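Local coordinates for protein glycosyl hyrolase, family 3 (Deinococcus radiodurans, PDB 3TEV) that probably hydrolyses O-glycosidic bonds of carbohydrate substrates, as a glycoside hydrolase of family 3 built on a TIM-barrel domain, at residues L134-N139 with A155-H160; K178-H183 with P242-G247; K199-A202 with E208-P211; A202-G207 with Y229-A234. All coordinates share one frame; numbering follows the deposited sequence.

Overall arrangement
All four contacts lie within the TIM-barrel domain of a family 3 glycoside hydrolase. Contact 2 lies nearest the centre of the folded chain and, like contacts 1 and 4, is buried and apolar; contact 3 is only partly buried and alone contains a salt bridge. Contacts 1 and 2 join at their first segments, where Leu-134 and Asp-135 hydrogen-bond to Lys-178 and His-179. Contacts 3 and 4 share Ala-202 and the short helix 201-206, with centres about 5 Å apart. Leu-209 of contact 3 packs on Pro-181 of contact 2, and Pro-211 on Val-157 of contact 1, so residues 208-211 touch both.

Contact 1 of 4, residues L134-N139 with A155-H160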
loop_
_atom_site.group_PDB
_atom_site.type_symbol
_atom_site.label_atom_id
_atom_site.label_comp_id
_atom_site.label_asym_id
_atom_site.label_seq_id
_atom_site.Cartn_x
_atom_site.Cartn_y
_atom_site.Cartn_z
ATOM N N LEU A 134 -1.064 -1.656 -11.228
ATOM C CA LEU A 134 -1.078 -0.784 -12.405
ATOM C C LEU A 134 0.285 -0.798 -13.076
ATOM O O LEU A 134 0.566 0.027 -13.946
ATOM C CB LEU A 134 -1.460 0.657 -12.045
ATOM C CG LEU A 134 -2.805 0.935 -11.364
ATOM C CD1 LEU A 134 -3.006 2.436 -11.043
ATOM C CD2 LEU A 134 -3.944 0.404 -12.210
ATOM N N ASP A 135 1.145 -1.717 -12.642
ATOM C CA ASP A 135 2.417 -1.969 -13.318
ATOM C C ASP A 135 2.108 -2.432 -14.743
ATOM O O ASP A 135 1.099 -3.095 -14.981
ATOM C CB ASP A 135 3.243 -3.035 -12.573
ATOM C CG ASP A 135 3.437 -2.709 -11.086
ATOM O OD1 ASP A 135 3.654 -1.529 -10.725
ATOM O OD2 ASP A 135 3.385 -3.649 -10.266
ATOM N N ILE A 136 2.977 -2.057 -15.678
ATOM C CA ILE A 136 2.840 -2.433 -17.077
ATOM C C ILE A 136 3.903 -3.450 -17.455
ATOM O O ILE A 136 5.101 -3.177 -17.366
ATOM C CB ILE A 136 2.996 -1.206 -18.009
ATOM C CG1 ILE A 136 2.007 -0.109 -17.630
ATOM C CG2 ILE A 136 2.831 -1.621 -19.491
ATOM C CD1 ILE A 136 2.307 1.210 -18.277
ATOM N N ASN A 137 3.453 -4.618 -17.893
ATOM C CA ASN A 137 4.336 -5.658 -18.430
ATOM C C ASN A 137 4.815 -5.302 -19.859
ATOM O O ASN A 137 4.454 -5.969 -20.832
ATOM C CB ASN A 137 3.600 -7.013 -18.396
ATOM C CG ASN A 137 4.479 -8.185 -18.821
ATOM O OD1 ASN A 137 4.118 -8.953 -19.731
ATOM N ND2 ASN A 137 5.636 -8.335 -18.169
ATOM N N VAL A 138 5.637 -4.253 -19.972
ATOM C CA VAL A 138 5.966 -3.635 -21.277
ATOM C C VAL A 138 7.071 -4.360 -22.036
ATOM O O VAL A 138 7.032 -4.442 -23.260
ATOM C CB VAL A 138 6.299 -2.100 -21.148
ATOM C CG1 VAL A 138 7.567 -1.860 -20.316
ATOM C CG2 VAL A 138 6.407 -1.427 -22.531
ATOM N N ASN A 139 8.047 -4.874 -21.298
ATOM C CA ASN A 139 9.195 -5.553 -21.876
ATOM C C ASN A 139 8.942 -7.061 -21.862
ATOM O O ASN A 139 8.835 -7.662 -20.783
ATOM C CB ASN A 139 10.463 -5.195 -21.086
ATOM C CG ASN A 139 11.754 -5.317 -21.912
ATOM O OD1 ASN A 139 11.795 -5.949 -22.976
ATOM N ND2 ASN A 139 12.825 -4.711 -21.396
ATOM N N ALA A 155 -2.732 2.062 -21.875
ATOM C CA ALA A 155 -4.153 2.123 -22.227
ATOM C C ALA A 155 -4.942 0.937 -21.681
ATOM O O ALA A 155 -6.019 1.124 -21.117
ATOM C CB ALA A 155 -4.341 2.242 -23.785
ATOM N N ARG A 156 -4.406 -0.271 -21.858
ATOM C CA ARG A 156 -5.051 -1.499 -21.374
ATOM C C ARG A 156 -5.028 -1.593 -19.849
ATOM O O ARG A 156 -5.999 -2.024 -19.221
ATOM C CB ARG A 156 -4.385 -2.743 -21.969
ATOM C CG ARG A 156 -5.155 -4.056 -21.754
ATOM C CD ARG A 156 -6.360 -4.149 -22.672
ATOM N NE ARG A 156 -5.952 -4.058 -24.070
ATOM C CZ ARG A 156 -5.983 -5.068 -24.935
ATOM N NH1 ARG A 156 -6.429 -6.268 -24.573
ATOM N NH2 ARG A 156 -5.571 -4.862 -26.173
ATOM N N VAL A 157 -3.916 -1.192 -19.254
ATOM C CA VAL A 157 -3.801 -1.217 -17.797
ATOM C C VAL A 157 -4.744 -0.182 -17.178
ATOM O O VAL A 157 -5.448 -0.483 -16.215
ATOM C CB VAL A 157 -2.335 -1.059 -17.355
ATOM C CG1 VAL A 157 -2.210 -0.744 -15.825
ATOM C CG2 VAL A 157 -1.554 -2.335 -17.753
ATOM N N THR A 158 -4.782 1.016 -17.761
ATOM C CA THR A 158 -5.697 2.074 -17.317
ATOM C C THR A 158 -7.161 1.621 -17.328
ATOM O O THR A 158 -7.884 1.828 -16.353
ATOM C CB THR A 158 -5.536 3.338 -18.191
ATOM O OG1 THR A 158 -4.218 3.861 -18.012
ATOM C CG2 THR A 158 -6.562 4.409 -17.816
ATOM N N ARG A 159 -7.600 1.000 -18.418
ATOM C CA ARG A 159 -9.000 0.595 -18.544
ATOM C C ARG A 159 -9.411 -0.488 -17.532
ATOM O O ARG A 159 -10.489 -0.401 -16.931
ATOM C CB ARG A 159 -9.356 0.185 -19.996
ATOM C CG ARG A 159 -9.851 1.361 -20.852
ATOM C CD ARG A 159 -10.184 0.974 -22.304
ATOM N NE ARG A 159 -11.326 0.063 -22.410
ATOM C CZ ARG A 159 -11.198 -1.297 -22.435
ATOM N NH1 ARG A 159 -9.970 -1.893 -22.365
ATOM N NH2 ARG A 159 -12.289 -2.050 -22.545
ATOM N N HIS A 160 -8.564 -1.498 -17.335
ATOM C CA HIS A 160 -8.896 -2.533 -16.362
ATOM C C HIS A 160 -8.607 -2.117 -14.922
ATOM O O HIS A 160 -9.306 -2.546 -13.995
ATOM C CB HIS A 160 -8.271 -3.863 -16.755
ATOM C CG HIS A 160 -8.886 -4.435 -17.984
ATOM N ND1 HIS A 160 -10.095 -5.095 -17.962
ATOM C CD2 HIS A 160 -8.508 -4.379 -19.284
ATOM C CE1 HIS A 160 -10.416 -5.459 -19.194
ATOM N NE2 HIS A 160 -9.470 -5.033 -20.014
#
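The first torsion of Val-157 (chi1 167°) turns CG1 away from the backbone N and beside the carbonyl carbon, with CG2 on the side of the N, and the two methyls of this valine reach different parts of the bending loop 134-139. CG1 lies against the backbone of Leu-134, 3.4 Å from its carbonyl O. The same methyl also touches the root of the leucine side chain, CG1 of Val-157 being 4.1 Å from CB of Leu-134. Leu-134 holds CG on the side of its backbone N, opposite the carbonyl carbon (chi1 -58°), and from there CD2 also comes to 4.2 Å from Val-157 CG1, the two side chains passing at a slant. The other methyl serves the next two residues: CG2 of Val-157 stands 3.9 Å from the carbonyl O of Asp-135 and 4.2 Å from CG1 of Ile-136. No hydrogen bond crosses between the segments; one valine of the helix is covered by three consecutive loop residues, and all four are buried. Asp-135 joins in through its backbone, because its carboxylate turns the other way, OD2 to ND1 of His-179 and OD1 to the backbone N of His-183. Helix 154-169 thus packs one valine against the loop that follows strand 128-129, as a helix on the outer layer of a TIM barrel. Helix 210-215 packs on the same residues, Pro-211 touching Val-157 while Phe-212 and Leu-215 touch Leu-134. On the strand side, the backbone N of Leu-134 bonds to the O of Lys-178, tying the loop to strand 174-180.

Contact 2 of 4, residues K178-H183 with P242-G247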
loop_
_atom_site.group_PDB
_atom_site.type_symbol
_atom_site.label_atom_id
_atom_site.label_comp_id
_atom_site.label_asym_id
_atom_site.label_seq_id
_atom_site.Cartn_x
_atom_site.Cartn_y
_atom_site.Cartn_z
ATOM N N LYS A 178 -0.833 -0.264 -6.924
ATOM C CA LYS A 178 0.595 -0.509 -6.722
ATOM C C LYS A 178 1.278 -0.864 -8.061
ATOM O O LYS A 178 0.576 -1.214 -9.010
ATOM C CB LYS A 178 0.781 -1.615 -5.693
ATOM C CG LYS A 178 0.032 -2.872 -6.021
ATOM C CD LYS A 178 0.069 -3.882 -4.876
ATOM C CE LYS A 178 -0.300 -5.259 -5.420
ATOM N NZ LYS A 178 -0.542 -6.243 -4.342
ATOM N N HIS A 179 2.610 -0.730 -8.185
ATOM C CA HIS A 179 3.516 -0.108 -7.190
ATOM C C HIS A 179 4.091 1.176 -7.762
ATOM O O HIS A 179 4.947 1.142 -8.649
ATOM C CB HIS A 179 4.699 -1.015 -6.878
ATOM C CG HIS A 179 4.318 -2.418 -6.561
ATOM N ND1 HIS A 179 3.799 -3.276 -7.509
ATOM C CD2 HIS A 179 4.395 -3.125 -5.405
ATOM C CE1 HIS A 179 3.567 -4.452 -6.948
ATOM N NE2 HIS A 179 3.916 -4.386 -5.671
ATOM N N PHE A 180 3.644 2.300 -7.245
ATOM C CA PHE A 180 4.036 3.577 -7.774
ATOM C C PHE A 180 5.543 3.827 -7.565
ATOM O O PHE A 180 6.059 3.597 -6.481
ATOM C CB PHE A 180 3.203 4.647 -7.091
ATOM C CG PHE A 180 3.453 6.007 -7.600
ATOM C CD1 PHE A 180 2.806 6.456 -8.748
ATOM C CD2 PHE A 180 4.346 6.845 -6.944
ATOM C CE1 PHE A 180 3.046 7.726 -9.226
ATOM C CE2 PHE A 180 4.597 8.104 -7.419
ATOM C CZ PHE A 180 3.953 8.552 -8.563
ATOM N N PRO A 181 6.242 4.344 -8.586
ATOM C CA PRO A 181 5.751 4.819 -9.870
ATOM C C PRO A 181 5.698 3.807 -11.030
ATOM O O PRO A 181 5.561 4.237 -12.175
ATOM C CB PRO A 181 6.721 5.964 -10.218
ATOM C CG PRO A 181 7.685 6.064 -9.123
ATOM C CD PRO A 181 7.611 4.809 -8.328
ATOM N N GLY A 182 5.794 2.503 -10.753
ATOM C CA GLY A 182 5.606 1.464 -11.778
ATOM C C GLY A 182 6.731 0.451 -11.788
ATOM O O GLY A 182 7.881 0.804 -12.093
ATOM N N HIS A 183 6.393 -0.808 -11.481
ATOM C CA HIS A 183 7.368 -1.902 -11.302
ATOM C C HIS A 183 7.609 -2.691 -12.577
ATOM O O HIS A 183 8.400 -3.653 -12.582
ATOM C CB HIS A 183 6.868 -2.890 -10.250
ATOM C CG HIS A 183 7.949 -3.432 -9.361
ATOM N ND1 HIS A 183 9.034 -4.144 -9.842
ATOM C CD2 HIS A 183 8.112 -3.365 -8.012
ATOM C CE1 HIS A 183 9.821 -4.486 -8.833
ATOM N NE2 HIS A 183 9.286 -4.025 -7.712
ATOM N N PRO A 242 11.610 12.405 -1.271
ATOM C CA PRO A 242 10.704 13.569 -1.232
ATOM C C PRO A 242 10.352 14.117 -2.623
ATOM O O PRO A 242 9.228 14.599 -2.812
ATOM C CB PRO A 242 11.478 14.619 -0.414
ATOM C CG PRO A 242 12.905 14.157 -0.440
ATOM C CD PRO A 242 12.884 12.652 -0.562
ATOM N N ARG A 243 11.272 14.037 -3.589
ATOM C CA ARG A 243 10.982 14.536 -4.935
ATOM C C ARG A 243 9.799 13.775 -5.560
ATOM O O ARG A 243 8.976 14.369 -6.271
ATOM C CB ARG A 243 12.216 14.466 -5.845
ATOM C CG ARG A 243 13.351 15.416 -5.425
ATOM C CD ARG A 243 14.558 15.378 -6.378
ATOM N NE ARG A 243 14.154 15.729 -7.743
ATOM C CZ ARG A 243 14.916 16.364 -8.630
ATOM N NH1 ARG A 243 16.154 16.745 -8.316
ATOM N NH2 ARG A 243 14.431 16.627 -9.836
ATOM N N ILE A 244 9.707 12.475 -5.278
ATOM C CA ILE A 244 8.680 11.651 -5.893
ATOM C C ILE A 244 7.373 11.693 -5.099
ATOM O O ILE A 244 6.314 11.996 -5.658
ATOM C CB ILE A 244 9.157 10.197 -6.100
ATOM C CG1 ILE A 244 10.277 10.181 -7.167
ATOM C CG2 ILE A 244 7.963 9.297 -6.446
ATOM C CD1 ILE A 244 10.859 8.827 -7.473
ATOM N N LEU A 245 7.448 11.423 -3.796
ATOM C CA LEU A 245 6.240 11.372 -3.006
ATOM C C LEU A 245 5.605 12.750 -2.808
ATOM O O LEU A 245 4.373 12.855 -2.851
ATOM C CB LEU A 245 6.487 10.691 -1.669
ATOM C CG LEU A 245 7.095 9.290 -1.725
ATOM C CD1 LEU A 245 7.129 8.731 -0.343
ATOM C CD2 LEU A 245 6.352 8.314 -2.660
ATOM N N THR A 246 6.416 13.792 -2.599
ATOM C CA THR A 246 5.885 15.136 -2.352
ATOM C C THR A 246 5.907 15.974 -3.633
ATOM O O THR A 246 4.877 16.479 -4.061
ATOM C CB THR A 246 6.608 15.872 -1.170
ATOM O OG1 THR A 246 6.403 15.144 0.050
ATOM C CG2 THR A 246 6.065 17.298 -0.973
ATOM N N GLY A 247 7.074 16.102 -4.253
ATOM C CA GLY A 247 7.218 16.899 -5.477
ATOM C C GLY A 247 6.231 16.483 -6.557
ATOM O O GLY A 247 5.416 17.292 -7.025
#
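The Phe-180 ring carries the ring of the next residue on one face, CB of Pro-181 standing 3.9 Å above its plane and over the centre, while Ile-244 reaches it obliquely, its CG2 lying 3.7 Å from CE2 of Phe-180. Phe-212 adds an edge-to-face ring contact. The His-179 ring, which takes no part in the contact with the helix, is sandwiched within its own segment: CB of Lys-178 lies over the centre of one face, and CD2 of His-183 approaches the opposite face toward the rim. Across the contact a single methyl does the work. CG2 of Ile-244 is anti to the backbone N, CG1 (chi1 -68°) being anti to the carbonyl carbon, and this CG2 meets both Phe-180 and CG of Pro-181, the latter at 4.2 Å. Cis peptide bonds before His-179 and before Pro-181 bend the chain sharply at the end of strand 174-180. The sequence Lys-His-Phe-Pro-Gly-His matches a signature of NagZ-like members of family 3. On the helix side, the carbonyl O of Pro-242 accepts bonds from N of Thr-246 at 2.9 Å and from N of Gly-247 at 3.0 Å, the latter closing a wider pi-type turn. Leu-248 and Leu-249 of the same helix also touch Phe-180, whose backbone hydrogen-bonds with Met-223 of strand 221-224 and with Ala-225 just beyond it. Between the two segments the union is wholly apolar: it depends on the close fit of hydrocarbon groups and has no directional bond.

Contact 3 of 4, residues K199-A202 with E208-P211; sequences KSRA and ELAP
NZ of Lys-199 is gripped by two carboxylates, OE2 of Glu-208 at 2.6 Å and OD2 of Asp-185, which forms a second salt bridge. Glu-208 offers the syn lone pair of OE2, on the side of its other oxygen, and OE1 stays 3.6 Å from Lys-199 NZ. The lysine chain runs fully extended beyond CG and passes the glutamate at about a right angle, and CD of Lys-199 also lies 3.6 Å from OE2 of Glu-208. A bend at chi2 (70°) turns the glutamate's carboxylate to the lysine end. Replacing Glu-208 by an alanine would probably leave the Lys-199 ammonium with Asp-185 as its remaining carboxylate of the pair and set the lysine end freer to turn. Helix 201-206 starts in the first segment and leads toward the second, opened by a capping box: Ser-200 is the N-cap, its OG meeting the backbone N of Glu-203 and its own N bonding to OE1 of that glutamate. From the first turn Arg-201 folds back, bent at chi2 (53°), and its NE comes obliquely to 3.9 Å from CD1 of Leu-209, a van der Waals contact of the guanidinium with a methyl; NE itself is salt-bridged to OD1 of Asp-205.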
loop_
_atom_site.group_PDB
_atom_site.type_symbol
_atom_site.label_atom_id
_atom_site.label_comp_id
_atom_site.label_asym_id
_atom_site.label_seq_id
_atom_site.Cartn_x
_atom_site.Cartn_y
_atom_site.Cartn_z
ATOM N N LYS A 199 14.817 4.907 -17.763
ATOM C CA LYS A 199 14.048 5.587 -18.823
ATOM C C LYS A 199 13.939 7.083 -18.579
ATOM O O LYS A 199 13.929 7.536 -17.429
ATOM C CB LYS A 199 12.624 5.019 -18.878
ATOM C CG LYS A 199 12.558 3.551 -19.253
ATOM C CD LYS A 199 11.134 3.028 -19.210
ATOM C CE LYS A 199 11.118 1.558 -19.582
ATOM N NZ LYS A 199 9.741 0.991 -19.546
ATOM N N SER A 200 13.816 7.837 -19.665
ATOM C CA SER A 200 13.586 9.278 -19.601
ATOM C C SER A 200 12.206 9.612 -19.041
ATOM O O SER A 200 11.301 8.759 -18.998
ATOM C CB SER A 200 13.713 9.888 -20.997
ATOM O OG SER A 200 12.627 9.461 -21.813
ATOM N N ARG A 201 12.050 10.869 -18.637
ATOM C CA ARG A 201 10.778 11.378 -18.137
ATOM C C ARG A 201 9.646 11.193 -19.151
ATOM O O ARG A 201 8.581 10.693 -18.793
ATOM C CB ARG A 201 10.894 12.854 -17.717
ATOM C CG ARG A 201 9.594 13.463 -17.170
ATOM C CD ARG A 201 9.023 12.599 -16.028
ATOM N NE ARG A 201 7.727 13.085 -15.571
ATOM C CZ ARG A 201 7.571 13.978 -14.599
ATOM N NH1 ARG A 201 8.631 14.483 -13.970
ATOM N NH2 ARG A 201 6.353 14.363 -14.252
ATOM N N ALA A 202 9.884 11.591 -20.401
ATOM C CA ALA A 202 8.876 11.456 -21.459
ATOM C C ALA A 202 8.430 9.995 -21.621
ATOM O O ALA A 202 7.245 9.717 -21.772
ATOM C CB ALA A 202 9.396 12.030 -22.797
ATOM N N GLU A 208 5.058 4.019 -17.479
ATOM C CA GLU A 208 4.956 3.745 -16.039
ATOM C C GLU A 208 3.962 4.637 -15.302
ATOM O O GLU A 208 3.113 4.142 -14.572
ATOM C CB GLU A 208 6.346 3.853 -15.364
ATOM C CG GLU A 208 7.285 2.640 -15.577
ATOM C CD GLU A 208 7.823 2.500 -17.017
ATOM O OE1 GLU A 208 7.593 3.383 -17.875
ATOM O OE2 GLU A 208 8.478 1.485 -17.298
ATOM N N LEU A 209 4.071 5.945 -15.511
ATOM C CA LEU A 209 3.263 6.928 -14.796
ATOM C C LEU A 209 1.830 7.067 -15.306
ATOM O O LEU A 209 0.966 7.498 -14.550
ATOM C CB LEU A 209 3.952 8.305 -14.829
ATOM C CG LEU A 209 5.318 8.410 -14.137
ATOM C CD1 LEU A 209 6.012 9.755 -14.399
ATOM C CD2 LEU A 209 5.170 8.172 -12.649
ATOM N N ALA A 210 1.570 6.701 -16.562
ATOM C CA ALA A 210 0.280 7.006 -17.195
ATOM C C ALA A 210 -0.955 6.439 -16.486
ATOM O O ALA A 210 -1.929 7.166 -16.281
ATOM C CB ALA A 210 0.282 6.641 -18.691
ATOM N N PRO A 211 -0.935 5.153 -16.102
ATOM C CA PRO A 211 -2.162 4.631 -15.458
ATOM C C PRO A 211 -2.470 5.279 -14.090
ATOM O O PRO A 211 -3.632 5.529 -13.783
ATOM C CB PRO A 211 -1.879 3.118 -15.318
ATOM C CG PRO A 211 -0.748 2.847 -16.283
ATOM C CD PRO A 211 0.082 4.101 -16.270
#

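Contact 4 of 4, residues A202-G207 with Y229-A234; sequences AELDAG and YDALDA
Leu-204, the one residue of 202-207 that touches 229-234, packs closely with the tip of its branched side chain. Its CD1 lies 3.9 Å from CB of Ala-231 and 4.0 Å from CG of Leu-232, with the two leucines meeting tip to tip. CG stands anti to the carbonyl carbon, on the side of the backbone N (chi1 -67°), which carries it toward the loop, where chi2 (176°) sets the two methyls. The approach to Tyr-229 is looser, at the ring edge and near its plane: CD2 of Leu-204 is 4.2 Å from CD1 of Tyr-229. Ala-231 lies at the margin and is partly exposed, whereas Ala-202, Glu-203 and Ala-206 of the helix face solvent and make no contact with the loop. The loop holds its shape through Tyr-229 O, which accepts from N of Leu-232 and N of Asp-233, both at 2.9 Å. The polar ends are served from other parts of the chain: Tyr-229 OH binds Gly-182 O, and Asp-230 OD1 pairs with Arg-196. Val-197, which touches both Leu-204 and Tyr-229, belongs with Tyr-229 to the small parallel pair of strands 196-197 and 228-229. Between 202-207 and 229-234 the contact rests on Leu-204, an apolar union without a hydrogen bond.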
loop_
_atom_site.group_PDB
_atom_site.type_symbol
_atom_site.label_atom_id
_atom_site.label_comp_id
_atom_site.label_asym_id
_atom_site.label_seq_id
_atom_site.Cartn_x
_atom_site.Cartn_y
_atom_site.Cartn_z
ATOM N N ALA A 202 9.884 11.591 -20.401
ATOM C CA ALA A 202 8.876 11.456 -21.459
ATOM C C ALA A 202 8.430 9.995 -21.621
ATOM O O ALA A 202 7.245 9.717 -21.772
ATOM C CB ALA A 202 9.396 12.030 -22.797
ATOM N N GLU A 203 9.383 9.070 -21.565
ATOM C CA GLU A 203 9.065 7.641 -21.552
ATOM C C GLU A 203 8.223 7.265 -20.330
ATOM O O GLU A 203 7.258 6.517 -20.451
ATOM C CB GLU A 203 10.340 6.791 -21.609
ATOM C CG GLU A 203 11.114 6.854 -22.942
ATOM C CD GLU A 203 12.438 6.067 -22.892
ATOM O OE1 GLU A 203 13.423 6.514 -22.235
ATOM O OE2 GLU A 203 12.487 4.984 -23.517
ATOM N N LEU A 204 8.580 7.792 -19.163
ATOM C CA LEU A 204 7.821 7.518 -17.945
ATOM C C LEU A 204 6.388 8.010 -18.037
ATOM O O LEU A 204 5.458 7.280 -17.687
ATOM C CB LEU A 204 8.517 8.108 -16.712
ATOM C CG LEU A 204 9.865 7.481 -16.326
ATOM C CD1 LEU A 204 10.524 8.209 -15.149
ATOM C CD2 LEU A 204 9.713 6.004 -16.035
ATOM N N ASP A 205 6.225 9.238 -18.533
ATOM C CA ASP A 205 4.921 9.863 -18.767
ATOM C C ASP A 205 3.999 9.039 -19.668
ATOM O O ASP A 205 2.802 8.965 -19.427
ATOM C CB ASP A 205 5.112 11.257 -19.399
ATOM C CG ASP A 205 5.588 12.296 -18.390
ATOM O OD1 ASP A 205 5.419 12.071 -17.170
ATOM O OD2 ASP A 205 6.137 13.335 -18.814
ATOM N N ALA A 206 4.567 8.439 -20.711
ATOM C CA ALA A 206 3.793 7.644 -21.664
ATOM C C ALA A 206 3.545 6.202 -21.169
ATOM O O ALA A 206 2.602 5.540 -21.623
ATOM C CB ALA A 206 4.487 7.635 -23.036
ATOM N N GLY A 207 4.400 5.727 -20.259
ATOM C CA GLY A 207 4.345 4.356 -19.770
ATOM C C GLY A 207 4.025 4.291 -18.283
ATOM O O GLY A 207 2.880 4.504 -17.884
ATOM N N TYR A 229 14.237 5.723 -9.799
ATOM C CA TYR A 229 13.992 6.255 -11.160
ATOM C C TYR A 229 14.968 7.391 -11.446
ATOM O O TYR A 229 14.803 8.488 -10.900
ATOM C CB TYR A 229 12.549 6.742 -11.309
ATOM C CG TYR A 229 11.561 5.628 -11.097
ATOM C CD1 TYR A 229 10.873 5.039 -12.166
ATOM C CD2 TYR A 229 11.352 5.125 -9.818
ATOM C CE1 TYR A 229 9.989 3.968 -11.950
ATOM C CE2 TYR A 229 10.479 4.093 -9.591
ATOM C CZ TYR A 229 9.807 3.511 -10.643
ATOM O OH TYR A 229 8.942 2.476 -10.327
ATOM N N ASP A 230 15.981 7.117 -12.276
ATOM C CA ASP A 230 16.990 8.106 -12.676
ATOM C C ASP A 230 16.402 9.460 -13.095
ATOM O O ASP A 230 16.981 10.514 -12.821
ATOM C CB ASP A 230 17.836 7.592 -13.854
ATOM C CG ASP A 230 18.691 6.384 -13.504
ATOM O OD1 ASP A 230 18.766 5.982 -12.330
ATOM O OD2 ASP A 230 19.306 5.825 -14.431
ATOM N N ALA A 231 15.266 9.428 -13.780
ATOM C CA ALA A 231 14.709 10.644 -14.363
ATOM C C ALA A 231 13.956 11.474 -13.326
ATOM O O ALA A 231 13.645 12.618 -13.592
ATOM C CB ALA A 231 13.812 10.314 -15.558
ATOM N N LEU A 232 13.704 10.903 -12.147
ATOM C CA LEU A 232 12.921 11.550 -11.084
ATOM C C LEU A 232 13.763 11.899 -9.865
ATOM O O LEU A 232 13.643 12.993 -9.303
ATOM C CB LEU A 232 11.781 10.636 -10.641
ATOM C CG LEU A 232 10.762 10.196 -11.693
ATOM C CD1 LEU A 232 9.667 9.343 -11.078
ATOM C CD2 LEU A 232 10.161 11.408 -12.404
ATOM N N ASP A 233 14.595 10.949 -9.444
ATOM C CA ASP A 233 15.449 11.079 -8.268
ATOM C C ASP A 233 16.470 9.957 -8.353
ATOM O O ASP A 233 16.160 8.793 -8.060
ATOM C CB ASP A 233 14.629 10.957 -6.974
ATOM C CG ASP A 233 15.461 11.176 -5.717
ATOM O OD1 ASP A 233 16.720 11.195 -5.768
ATOM O OD2 ASP A 233 14.839 11.335 -4.654
ATOM N N ALA A 234 17.680 10.317 -8.764
ATOM C CA ALA A 234 18.725 9.330 -9.012
ATOM C C ALA A 234 19.362 8.807 -7.719
ATOM O O ALA A 234 20.121 7.844 -7.754
ATOM C CB ALA A 234 19.787 9.888 -9.989
#